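Local coordinates for protein plasmid stabilization system (Mesorhizobium opportunistum, PDB 5CEG) that probably acts as the ParE-type toxin of a type II toxin-antitoxin system, a member of the RelE toxin family, at residues Asp31-Ile36 against Arg42-Tyr47; Ala55-Leu58 against Arg63-Val66; Ser74-Val79 against Leu85-Val90. All coordinates share one frame; numbering follows the deposited sequence.

Interaction 1: Asp31-Ile36 against Arg42-Tyr47; sequences DIYVMI and RAADRY
A chi1 of -167° swings the Y33 ring away from its own backbone nitrogen and across to the facing helix, over A44 and as far as D45. The methyl CB of A44 sits 3.5 Å from the centroid of the Y33 ring, almost on the ring normal, a CH-pi contact that uses the middle of one face. At the rim of the same ring, Y33 OH donates a short hydrogen bond of 2.6 Å to D45 OD1, arriving from above the carboxylate plane. The other carboxylate oxygen, D45 OD2, takes a nearly straight bond from R42 NH1 at 2.9 Å, part of a salt bridge within the helix, and basic side chains of another protein's chain also pair with D45. Nearly one turn on from Y33, I36 packs between the helices: CG2 lies 3.6 Å from A44 CB and also meets the edge of the Y47 ring, while its CG1 touches A43 CB. The segment axes approach to 8.5 Å, with the small A44 facing the other helix. The segments run nearly antiparallel, at 158°, and lie at the closed end, next to the short connection, of the helical hairpin characteristic of ParE-type toxins, made by helices 23-37 and 41-60.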
ATOM      1  N   ASP B  31       5.753  26.399  10.776  1.00 12.99           N
ATOM      2  CA  ASP B  31       6.290  25.042  10.873  1.00 13.65           C
ATOM      3  C   ASP B  31       6.838  24.543   9.526  1.00 10.80           C
ATOM      4  O   ASP B  31       7.930  23.972   9.451  1.00 13.44           O
ATOM      5  CB  ASP B  31       5.194  24.092  11.369  1.00 14.92           C
ATOM      6  CG  ASP B  31       5.718  22.698  11.682  1.00 29.57           C
ATOM      7  OD1 ASP B  31       6.707  22.574  12.435  1.00 27.87           O
ATOM      8  OD2 ASP B  31       5.142  21.726  11.153  1.00 33.11           O
ATOM      9  N   ILE B  32       6.064  24.771   8.472  1.00 10.71           N
ATOM     10  CA  ILE B  32       6.473  24.375   7.125  1.00 10.34           C
ATOM     11  C   ILE B  32       7.809  25.013   6.747  1.00 11.97           C
ATOM     12  O   ILE B  32       8.719  24.332   6.258  1.00 12.16           O
ATOM     13  CB  ILE B  32       5.392  24.752   6.088  1.00 12.47           C
ATOM     14  CG1 ILE B  32       4.163  23.834   6.249  1.00 13.57           C
ATOM     15  CG2 ILE B  32       5.955  24.695   4.662  1.00 15.68           C
ATOM     16  CD1 ILE B  32       2.922  24.353   5.547  1.00 15.15           C
ATOM     17  N   TYR B  33       7.931  26.319   6.978  1.00 12.97           N
ATOM     18  CA  TYR B  33       9.136  27.048   6.593  1.00 12.87           C
ATOM     19  C   TYR B  33      10.349  26.586   7.398  1.00 11.94           C
ATOM     20  O   TYR B  33      11.448  26.388   6.854  1.00 13.88           O
ATOM     21  CB  TYR B  33       8.915  28.561   6.774  1.00 10.02           C
ATOM     22  CG  TYR B  33       9.971  29.444   6.111  1.00 10.68           C
ATOM     23  CD1 TYR B  33      11.204  29.651   6.714  1.00 13.66           C
ATOM     24  CD2 TYR B  33       9.721  30.070   4.906  1.00 12.07           C
ATOM     25  CE1 TYR B  33      12.166  30.451   6.132  1.00 13.88           C
ATOM     26  CE2 TYR B  33      10.688  30.876   4.300  1.00 15.11           C
ATOM     27  CZ  TYR B  33      11.901  31.064   4.931  1.00 15.03           C
ATOM     28  OH  TYR B  33      12.866  31.859   4.353  1.00 18.98           O
ATOM     29  N   VAL B  34      10.160  26.419   8.700  1.00 11.10           N
ATOM     30  CA  VAL B  34      11.271  26.013   9.553  1.00 11.68           C
ATOM     31  C   VAL B  34      11.744  24.599   9.211  1.00 13.67           C
ATOM     32  O   VAL B  34      12.940  24.328   9.169  1.00 13.16           O
ATOM     33  CB  VAL B  34      10.889  26.085  11.042  1.00 15.61           C
ATOM     34  CG1 VAL B  34      11.970  25.460  11.913  1.00 17.23           C
ATOM     35  CG2 VAL B  34      10.647  27.542  11.462  1.00 17.21           C
ATOM     36  N   MET B  35      10.812  23.697   8.952  1.00 12.84           N
ATOM     37  CA  MET B  35      11.174  22.316   8.658  0.51 14.13           C
ATOM     38  C   MET B  35      12.082  22.220   7.431  1.00 13.97           C
ATOM     39  O   MET B  35      13.148  21.609   7.482  1.00 14.54           O
ATOM     40  CB  MET B  35       9.918  21.463   8.447  0.51 13.81           C
ATOM     41  CG  MET B  35      10.213  20.026   8.040  0.51 18.12           C
ATOM     42  SD  MET B  35      10.942  19.047   9.370  0.51 17.38           S
ATOM     43  CE  MET B  35       9.516  18.840  10.419  0.51 19.17           C
ATOM     44  N   ILE B  36      11.669  22.828   6.327  1.00 12.25           N
ATOM     45  CA  ILE B  36      12.476  22.697   5.122  1.00 12.85           C
ATOM     46  C   ILE B  36      13.625  23.700   5.155  1.00 15.30           C
ATOM     47  O   ILE B  36      14.717  23.403   4.684  1.00 14.90           O
ATOM     48  CB  ILE B  36      11.630  22.863   3.842  1.00 13.97           C
ATOM     49  CG1 ILE B  36      12.485  22.620   2.586  1.00 16.14           C
ATOM     50  CG2 ILE B  36      10.935  24.214   3.804  1.00 17.07           C
ATOM     51  CD1 ILE B  36      13.199  21.256   2.578  1.00 18.48           C
ATOM     52  N   ARG B  42      16.153  28.313   0.224  1.00 14.05           N
ATOM     53  CA  ARG B  42      15.541  28.663  -1.051  1.00 15.56           C
ATOM     54  C   ARG B  42      14.242  27.887  -1.270  1.00 13.49           C
ATOM     55  O   ARG B  42      13.266  28.432  -1.769  1.00 13.74           O
ATOM     56  CB  ARG B  42      16.505  28.421  -2.216  1.00 16.13           C
ATOM     57  CG  ARG B  42      17.732  29.338  -2.207  1.00 22.93           C
ATOM     58  CD  ARG B  42      17.403  30.818  -2.467  1.00 27.56           C
ATOM     59  NE  ARG B  42      16.868  31.521  -1.299  1.00 27.42           N
ATOM     60  CZ  ARG B  42      17.615  32.033  -0.322  1.00 31.19           C
ATOM     61  NH1 ARG B  42      17.043  32.658   0.701  1.00 35.08           N
ATOM     62  NH2 ARG B  42      18.932  31.913  -0.355  1.00 27.91           N
ATOM     63  N   ALA B  43      14.224  26.620  -0.871  1.00 14.66           N
ATOM     64  CA  ALA B  43      12.995  25.839  -0.974  1.00 13.47           C
ATOM     65  C   ALA B  43      11.917  26.365  -0.035  1.00 12.64           C
ATOM     66  O   ALA B  43      10.737  26.378  -0.390  1.00 13.68           O
ATOM     67  CB  ALA B  43      13.267  24.363  -0.679  1.00 13.96           C
ATOM     68  N   ALA B  44      12.321  26.789   1.159  1.00 11.56           N
ATOM     69  CA  ALA B  44      11.370  27.350   2.106  1.00 11.40           C
ATOM     70  C   ALA B  44      10.740  28.607   1.505  1.00 13.98           C
ATOM     71  O   ALA B  44       9.518  28.772   1.502  1.00 12.33           O
ATOM     72  CB  ALA B  44      12.053  27.663   3.435  1.00 11.34           C
ATOM     73  N   ASP B  45      11.582  29.478   0.961  1.00 13.28           N
ATOM     74  CA  ASP B  45      11.079  30.672   0.298  1.00 12.31           C
ATOM     75  C   ASP B  45      10.130  30.360  -0.859  1.00 12.16           C
ATOM     76  O   ASP B  45       9.118  31.043  -1.017  1.00 13.15           O
ATOM     77  CB  ASP B  45      12.237  31.531  -0.224  1.00 13.27           C
ATOM     78  CG  ASP B  45      12.912  32.329   0.869  1.00 18.37           C
ATOM     79  OD1 ASP B  45      12.263  32.629   1.897  1.00 19.75           O
ATOM     80  OD2 ASP B  45      14.096  32.674   0.684  1.00 18.98           O
ATOM     81  N   ARG B  46      10.438  29.336  -1.657  1.00 13.04           N
ATOM     82  CA  ARG B  46       9.568  28.986  -2.779  1.00 13.87           C
ATOM     83  C   ARG B  46       8.203  28.500  -2.299  1.00 14.02           C
ATOM     84  O   ARG B  46       7.189  28.853  -2.893  1.00 13.73           O
ATOM     85  CB  ARG B  46      10.220  27.935  -3.678  1.00 18.36           C
ATOM     86  CG  ARG B  46      11.363  28.491  -4.533  1.00 26.99           C
ATOM     87  CD  ARG B  46      11.789  27.510  -5.629  1.00 29.02           C
ATOM     88  NE  ARG B  46      12.296  26.248  -5.091  1.00 31.74           N
ATOM     89  CZ  ARG B  46      13.572  26.021  -4.784  1.00 30.37           C
ATOM     90  NH1 ARG B  46      14.479  26.974  -4.952  1.00 38.55           N
ATOM     91  NH2 ARG B  46      13.942  24.840  -4.303  1.00 32.73           N
ATOM     92  N   TYR B  47       8.165  27.712  -1.223  1.00 12.66           N
ATOM     93  CA  TYR B  47       6.874  27.267  -0.695  1.00 11.75           C
ATOM     94  C   TYR B  47       6.045  28.470  -0.236  1.00 13.61           C
ATOM     95  O   TYR B  47       4.831  28.509  -0.457  1.00 12.35           O
ATOM     96  CB  TYR B  47       7.039  26.274   0.468  1.00 10.57           C
ATOM     97  CG  TYR B  47       7.463  24.873   0.081  1.00 13.46           C
ATOM     98  CD1 TYR B  47       6.970  24.256  -1.059  1.00 16.67           C
ATOM     99  CD2 TYR B  47       8.348  24.163   0.877  1.00 14.43           C
ATOM    100  CE1 TYR B  47       7.361  22.955  -1.397  1.00 15.06           C
ATOM    101  CE2 TYR B  47       8.757  22.881   0.544  1.00 15.11           C
ATOM    102  CZ  TYR B  47       8.257  22.284  -0.586  1.00 14.17           C
ATOM    103  OH  TYR B  47       8.661  21.004  -0.903  1.00 20.58           O
TER

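Interaction 2: Ala55-Leu58 against Arg63-Val66; sequences ALQL and RMGV
M64 reaches back from the loop to the last turns of helix 41-60, and its thioether chain meets both L58 and Q57. The inner contact is apolar: L58 CD1 lies 3.6 Å from M64 CG, the two side chains crossing at a slant. Farther along the methionine, M64 SD rests 3.7 Å from Q57 O and 3.9 Å from Q57 CB, so the sulfur lies against the helix backbone as well as a side chain. The terminal methyl, M64 CE, then comes within 3.8 Å of Q57 OE1, with the glutamine and methionine chains crossing at about a right angle. All of these are van der Waals contacts. The bend of the methionine at chi3 (-63°) lays the methyl beside Q57 OE1.

In the next shell, R54 of the same chain hydrogen-bonds Q57 OE1, which helps to fix the amide. On the loop side, G65 N is bonded to Y87 OH and G65 O to R76 NH1, tying the backbone beside M64 to the sheet. A second subunit, another copy of this protein, packs on M64 through its R63, and its Q57 NE2 hydrogen-bonds R63 O. The contact thus belongs to the helix-to-strand connection of the ParE-type fold, where the chain leaves helix 41-60 and turns into strand 66-67, outermost in this chain's sheet, beside a subunit interface.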
ATOM      1  N   ALA B  55      -3.166  31.839  -1.999  1.00 15.74           N
ATOM      2  CA  ALA B  55      -4.074  32.571  -1.111  1.00 16.67           C
ATOM      3  C   ALA B  55      -4.596  33.855  -1.765  1.00 18.24           C
ATOM      4  O   ALA B  55      -5.744  34.238  -1.546  1.00 18.58           O
ATOM      5  CB  ALA B  55      -3.385  32.891   0.212  1.00 19.91           C
ATOM      6  N   LEU B  56      -3.750  34.513  -2.550  1.00 19.08           N
ATOM      7  CA  LEU B  56      -4.144  35.724  -3.278  1.00 18.14           C
ATOM      8  C   LEU B  56      -5.196  35.391  -4.321  1.00 18.90           C
ATOM      9  O   LEU B  56      -6.148  36.146  -4.502  1.00 17.25           O
ATOM     10  CB  LEU B  56      -2.933  36.387  -3.942  1.00 21.20           C
ATOM     11  CG  LEU B  56      -1.930  37.091  -3.024  1.00 25.60           C
ATOM     12  CD1 LEU B  56      -0.661  37.435  -3.793  1.00 28.33           C
ATOM     13  CD2 LEU B  56      -2.546  38.343  -2.416  1.00 33.04           C
ATOM     14  N   GLN B  57      -5.030  34.261  -5.009  1.00 17.39           N
ATOM     15  CA  GLN B  57      -6.061  33.790  -5.931  1.00 16.76           C
ATOM     16  C   GLN B  57      -7.386  33.591  -5.218  1.00 15.39           C
ATOM     17  O   GLN B  57      -8.455  33.931  -5.726  1.00 14.16           O
ATOM     18  CB  GLN B  57      -5.667  32.458  -6.580  1.00 18.77           C
ATOM     19  CG  GLN B  57      -4.624  32.521  -7.655  1.00 24.10           C
ATOM     20  CD  GLN B  57      -4.462  31.167  -8.315  1.00 26.63           C
ATOM     21  OE1 GLN B  57      -4.454  30.139  -7.640  1.00 22.62           O
ATOM     22  NE2 GLN B  57      -4.358  31.156  -9.637  1.00 32.60           N
ATOM     23  N   LEU B  58      -7.305  32.996  -4.034  1.00 14.67           N
ATOM     24  CA  LEU B  58      -8.493  32.647  -3.282  1.00 13.89           C
ATOM     25  C   LEU B  58      -9.243  33.897  -2.827  1.00 16.67           C
ATOM     26  O   LEU B  58     -10.466  33.925  -2.809  1.00 17.75           O
ATOM     27  CB  LEU B  58      -8.107  31.772  -2.088  1.00 16.84           C
ATOM     28  CG  LEU B  58      -9.231  31.198  -1.240  1.00 18.03           C
ATOM     29  CD1 LEU B  58     -10.214  30.399  -2.091  1.00 16.16           C
ATOM     30  CD2 LEU B  58      -8.628  30.324  -0.142  1.00 16.91           C
ATOM     31  N   ARG B  63     -14.659  30.936  -3.951  1.00 13.88           N
ATOM     32  CA  ARG B  63     -15.252  29.612  -4.060  1.00 14.90           C
ATOM     33  C   ARG B  63     -14.454  28.680  -4.975  1.00 19.98           C
ATOM     34  O   ARG B  63     -14.993  27.706  -5.501  1.00 22.36           O
ATOM     35  CB  ARG B  63     -16.698  29.737  -4.545  1.00 15.70           C
ATOM     36  CG  ARG B  63     -17.562  30.552  -3.575  1.00 18.96           C
ATOM     37  CD  ARG B  63     -19.034  30.569  -3.996  1.00 24.75           C
ATOM     38  NE  ARG B  63     -19.894  31.234  -3.015  1.00 19.58           N
ATOM     39  CZ  ARG B  63     -20.241  32.520  -3.056  1.00 20.25           C
ATOM     40  NH1 ARG B  63     -19.799  33.311  -4.030  1.00 22.68           N
ATOM     41  NH2 ARG B  63     -21.040  33.020  -2.119  1.00 19.94           N
ATOM     42  N   MET B  64     -13.162  28.938  -5.149  1.00 15.53           N
ATOM     43  CA  MET B  64     -12.400  28.058  -6.042  1.00 16.30           C
ATOM     44  C   MET B  64     -12.077  26.692  -5.404  1.00 19.99           C
ATOM     45  O   MET B  64     -11.825  25.722  -6.117  1.00 18.60           O
ATOM     46  CB  MET B  64     -11.128  28.770  -6.551  1.00 21.52           C
ATOM     47  CG  MET B  64     -10.118  29.196  -5.529  1.00 22.66           C
ATOM     48  SD  MET B  64      -8.878  30.268  -6.327  1.00 21.19           S
ATOM     49  CE  MET B  64      -8.151  29.127  -7.507  1.00 19.91           C
ATOM     50  N   GLY B  65     -12.136  26.588  -4.077  1.00 15.25           N
ATOM     51  CA  GLY B  65     -11.905  25.316  -3.415  1.00 15.35           C
ATOM     52  C   GLY B  65     -13.115  24.389  -3.485  1.00 18.90           C
ATOM     53  O   GLY B  65     -14.261  24.831  -3.413  1.00 20.07           O
ATOM     54  N   VAL B  66     -12.859  23.094  -3.632  1.00 16.22           N
ATOM     55  CA  VAL B  66     -13.928  22.104  -3.689  1.00 16.83           C
ATOM     56  C   VAL B  66     -14.536  21.878  -2.310  1.00 16.24           C
ATOM     57  O   VAL B  66     -13.809  21.743  -1.325  1.00 16.86           O
ATOM     58  CB  VAL B  66     -13.402  20.767  -4.252  1.00 16.68           C
ATOM     59  CG1 VAL B  66     -14.410  19.656  -4.040  1.00 24.57           C
ATOM     60  CG2 VAL B  66     -13.048  20.923  -5.734  1.00 25.34           C
TER

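Interaction 3: Ser74-Val79 against Leu85-Val90; sequences SARMLV and LLYETV
L78 CB packs 4.2 Å from Y87 CE1 and also meets L85 CB on one face of the hairpin; on the other, M77 CE touches L86 CD2, the two side chains lying side by side. Placed between backbone N and carbonyl carbon (chi1 80°), the Y87 ring stands beside the neighbouring strand, where R76 CB lies over it, 3.8 Å from the ring centroid and offset toward the rim.

Paired backbone bonds join R76 with Y87 and L78 with L85, the tightest from L85 N to L78 O at 2.7 Å. M77 and L86 form the non-hydrogen-bonded pair between them, with CA-H...O contacts to L85 O and R76 O.

Outward, the extended R76 chain brings its guanidinium to two waters: NH2 donates to one, which in turn donates to T89 OG1, a hydroxyl also bonded to P91 O, and NE to the other, which accepts from T89 N as well. At the margin S74 OG donates to E88 OE1 at 2.6 Å, while a basic side chain of another protein's chain pairs with E88 OE2.

Both strands are interior: 83-90 pairs on its other side with 100-108, and 76-80 with 66-67, with L51, R54 and L58 of helix 41-60 against the face of L78, L85 and Y87.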
ATOM      1  N   SER B  74     -18.986  23.270   6.219  1.00 14.38           N
ATOM      2  CA  SER B  74     -18.574  24.415   5.404  1.00 12.24           C
ATOM      3  C   SER B  74     -17.184  24.273   4.807  1.00 13.01           C
ATOM      4  O   SER B  74     -16.699  25.186   4.133  1.00 14.12           O
ATOM      5  CB  SER B  74     -18.605  25.690   6.244  1.00 14.22           C
ATOM      6  OG  SER B  74     -17.664  25.612   7.304  1.00 15.53           O
ATOM      7  N   ALA B  75     -16.523  23.152   5.080  1.00 11.68           N
ATOM      8  CA  ALA B  75     -15.122  23.029   4.674  1.00 11.42           C
ATOM      9  C   ALA B  75     -14.950  22.966   3.164  1.00 13.59           C
ATOM     10  O   ALA B  75     -15.758  22.364   2.448  1.00 14.01           O
ATOM     11  CB  ALA B  75     -14.477  21.786   5.316  1.00 11.29           C
ATOM     12  N   ARG B  76     -13.871  23.587   2.703  1.00 10.21           N
ATOM     13  CA  ARG B  76     -13.453  23.561   1.312  1.00 12.34           C
ATOM     14  C   ARG B  76     -11.972  23.229   1.278  1.00 14.15           C
ATOM     15  O   ARG B  76     -11.226  23.548   2.204  1.00 11.95           O
ATOM     16  CB  ARG B  76     -13.704  24.907   0.623  1.00 11.96           C
ATOM     17  CG  ARG B  76     -15.162  25.224   0.363  1.00 13.88           C
ATOM     18  CD  ARG B  76     -15.304  26.649  -0.171  1.00 15.65           C
ATOM     19  NE  ARG B  76     -16.697  27.003  -0.453  1.00 18.55           N
ATOM     20  CZ  ARG B  76     -17.311  26.766  -1.610  1.00 19.86           C
ATOM     21  NH1 ARG B  76     -16.667  26.174  -2.617  1.00 22.11           N
ATOM     22  NH2 ARG B  76     -18.572  27.134  -1.768  1.00 20.14           N
ATOM     23  N   MET B  77     -11.536  22.600   0.197  1.00 14.95           N
ATOM     24  CA  MET B  77     -10.139  22.207   0.078  1.00 12.33           C
ATOM     25  C   MET B  77      -9.554  22.791  -1.195  1.00 14.71           C
ATOM     26  O   MET B  77     -10.162  22.687  -2.264  1.00 16.84           O
ATOM     27  CB  MET B  77     -10.033  20.677   0.086  1.00 16.27           C
ATOM     28  CG  MET B  77      -8.696  20.146  -0.291  1.00 27.89           C
ATOM     29  SD  MET B  77      -8.703  18.340  -0.267  1.00 34.15           S
ATOM     30  CE  MET B  77      -9.178  18.005   1.424  1.00 23.60           C
ATOM     31  N   LEU B  78      -8.400  23.441  -1.074  1.00 12.93           N
ATOM     32  CA  LEU B  78      -7.683  23.947  -2.234  1.00 14.25           C
ATOM     33  C   LEU B  78      -6.274  23.379  -2.177  1.00 16.68           C
ATOM     34  O   LEU B  78      -5.592  23.508  -1.166  1.00 19.14           O
ATOM     35  CB  LEU B  78      -7.691  25.487  -2.240  1.00 16.54           C
ATOM     36  CG  LEU B  78      -7.205  26.219  -3.490  1.00 21.11           C
ATOM     37  CD1 LEU B  78      -8.006  25.829  -4.729  1.00 20.03           C
ATOM     38  CD2 LEU B  78      -7.258  27.721  -3.257  1.00 21.77           C
ATOM     39  N   VAL B  79      -5.843  22.714  -3.247  1.00 15.11           N
ATOM     40  CA  VAL B  79      -4.542  22.057  -3.240  1.00 14.24           C
ATOM     41  C   VAL B  79      -3.442  22.981  -3.769  1.00 20.13           C
ATOM     42  O   VAL B  79      -3.628  23.702  -4.753  1.00 18.96           O
ATOM     43  CB  VAL B  79      -4.581  20.737  -4.070  1.00 14.21           C
ATOM     44  CG1 VAL B  79      -3.194  20.093  -4.163  1.00 15.79           C
ATOM     45  CG2 VAL B  79      -5.562  19.759  -3.457  1.00 18.42           C
ATOM     46  N   LEU B  85      -4.873  23.298   1.472  1.00 12.42           N
ATOM     47  CA  LEU B  85      -5.430  24.398   2.250  1.00 13.36           C
ATOM     48  C   LEU B  85      -6.861  24.046   2.612  1.00 11.23           C
ATOM     49  O   LEU B  85      -7.665  23.776   1.729  1.00 14.44           O
ATOM     50  CB  LEU B  85      -5.404  25.714   1.467  1.00 16.42           C
ATOM     51  CG  LEU B  85      -4.090  26.358   1.016  1.00 23.43           C
ATOM     52  CD1 LEU B  85      -4.393  27.610   0.209  1.00 26.21           C
ATOM     53  CD2 LEU B  85      -3.208  26.716   2.184  1.00 26.09           C
ATOM     54  N   LEU B  86      -7.186  24.068   3.902  1.00  9.93           N
ATOM     55  CA  LEU B  86      -8.568  23.880   4.335  1.00  8.96           C
ATOM     56  C   LEU B  86      -9.135  25.237   4.713  1.00 10.11           C
ATOM     57  O   LEU B  86      -8.531  25.946   5.508  1.00 10.16           O
ATOM     58  CB  LEU B  86      -8.665  22.933   5.540  1.00  9.62           C
ATOM     59  CG  LEU B  86      -8.077  21.533   5.378  1.00 10.56           C
ATOM     60  CD1 LEU B  86      -8.225  20.766   6.692  1.00 13.67           C
ATOM     61  CD2 LEU B  86      -8.783  20.822   4.233  1.00 14.83           C
ATOM     62  N   TYR B  87     -10.274  25.606   4.146  1.00 10.25           N
ATOM     63  CA  TYR B  87     -10.821  26.938   4.415  1.00  8.81           C
ATOM     64  C   TYR B  87     -12.338  26.936   4.334  1.00 10.30           C
ATOM     65  O   TYR B  87     -12.952  25.963   3.894  1.00 11.40           O
ATOM     66  CB  TYR B  87     -10.243  27.962   3.424  1.00  9.23           C
ATOM     67  CG  TYR B  87     -10.893  27.981   2.046  1.00 11.32           C
ATOM     68  CD1 TYR B  87     -10.435  27.157   1.014  1.00 11.64           C
ATOM     69  CD2 TYR B  87     -11.939  28.850   1.774  1.00 11.00           C
ATOM     70  CE1 TYR B  87     -11.023  27.201  -0.246  1.00 13.73           C
ATOM     71  CE2 TYR B  87     -12.536  28.897   0.530  1.00 12.16           C
ATOM     72  CZ  TYR B  87     -12.083  28.067  -0.476  1.00 13.94           C
ATOM     73  OH  TYR B  87     -12.689  28.132  -1.728  1.00 14.43           O
ATOM     74  N   GLU B  88     -12.946  28.048   4.740  1.00 10.87           N
ATOM     75  CA  GLU B  88     -14.370  28.252   4.503  1.00 11.52           C
ATOM     76  C   GLU B  88     -14.619  29.683   4.057  1.00 12.16           C
ATOM     77  O   GLU B  88     -13.789  30.559   4.297  1.00 12.38           O
ATOM     78  CB  GLU B  88     -15.193  27.957   5.761  1.00 10.85           C
ATOM     79  CG  GLU B  88     -14.758  28.805   6.960  1.00 13.27           C
ATOM     80  CD  GLU B  88     -15.624  28.627   8.194  1.00 14.40           C
ATOM     81  OE1 GLU B  88     -16.487  27.721   8.225  1.00 15.03           O
ATOM     82  OE2 GLU B  88     -15.421  29.405   9.149  1.00 13.86           O
ATOM     83  N   THR B  89     -15.757  29.907   3.414  1.00 12.80           N
ATOM     84  CA  THR B  89     -16.230  31.272   3.189  1.00 14.00           C
ATOM     85  C   THR B  89     -17.284  31.606   4.231  1.00 16.43           C
ATOM     86  O   THR B  89     -17.975  30.719   4.744  1.00 14.24           O
ATOM     87  CB  THR B  89     -16.845  31.485   1.787  1.00 13.37           C
ATOM     88  OG1 THR B  89     -18.097  30.804   1.687  1.00 15.02           O
ATOM     89  CG2 THR B  89     -15.899  31.015   0.675  1.00 15.34           C
ATOM     90  N   VAL B  90     -17.396  32.888   4.560  1.00 13.98           N
ATOM     91  CA  VAL B  90     -18.521  33.349   5.364  1.00 12.42           C
ATOM     92  C   VAL B  90     -19.157  34.538   4.648  1.00 14.76           C
ATOM     93  O   VAL B  90     -18.467  35.511   4.362  1.00 16.51           O
ATOM     94  CB  VAL B  90     -18.110  33.760   6.770  1.00 20.35           C
ATOM     95  CG1 VAL B  90     -19.346  34.231   7.538  1.00 19.14           C
ATOM     96  CG2 VAL B  90     -17.448  32.590   7.500  1.00 19.87           C
TER
HETATM   97  O   HOH W   1     -17.240  27.517   2.669  1.00 15.40           O
HETATM   98  O   HOH W   2     -19.109  28.727   0.357  1.00 24.84           O

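The three contacts follow one another along the chain, each closing before the next opens. Interactions 1 and 2 both use helix 41-60, but toward its two ends, and their centres lie about 22 Å apart on opposite sides of the chain's centre; interaction 1 is equally far from interaction 3. Interactions 2 and 3, by contrast, have centres about 8 Å apart and touch directly, through a probable hydrogen bond between V66 O and M77 N (2.9 Å) and the packing of L58 CD1 against Y87 OH (3.4 Å). The long helix therefore links a helical hairpin contacted by other protein chains to a sheet region that, with its adjoining loop, also meets the second subunit.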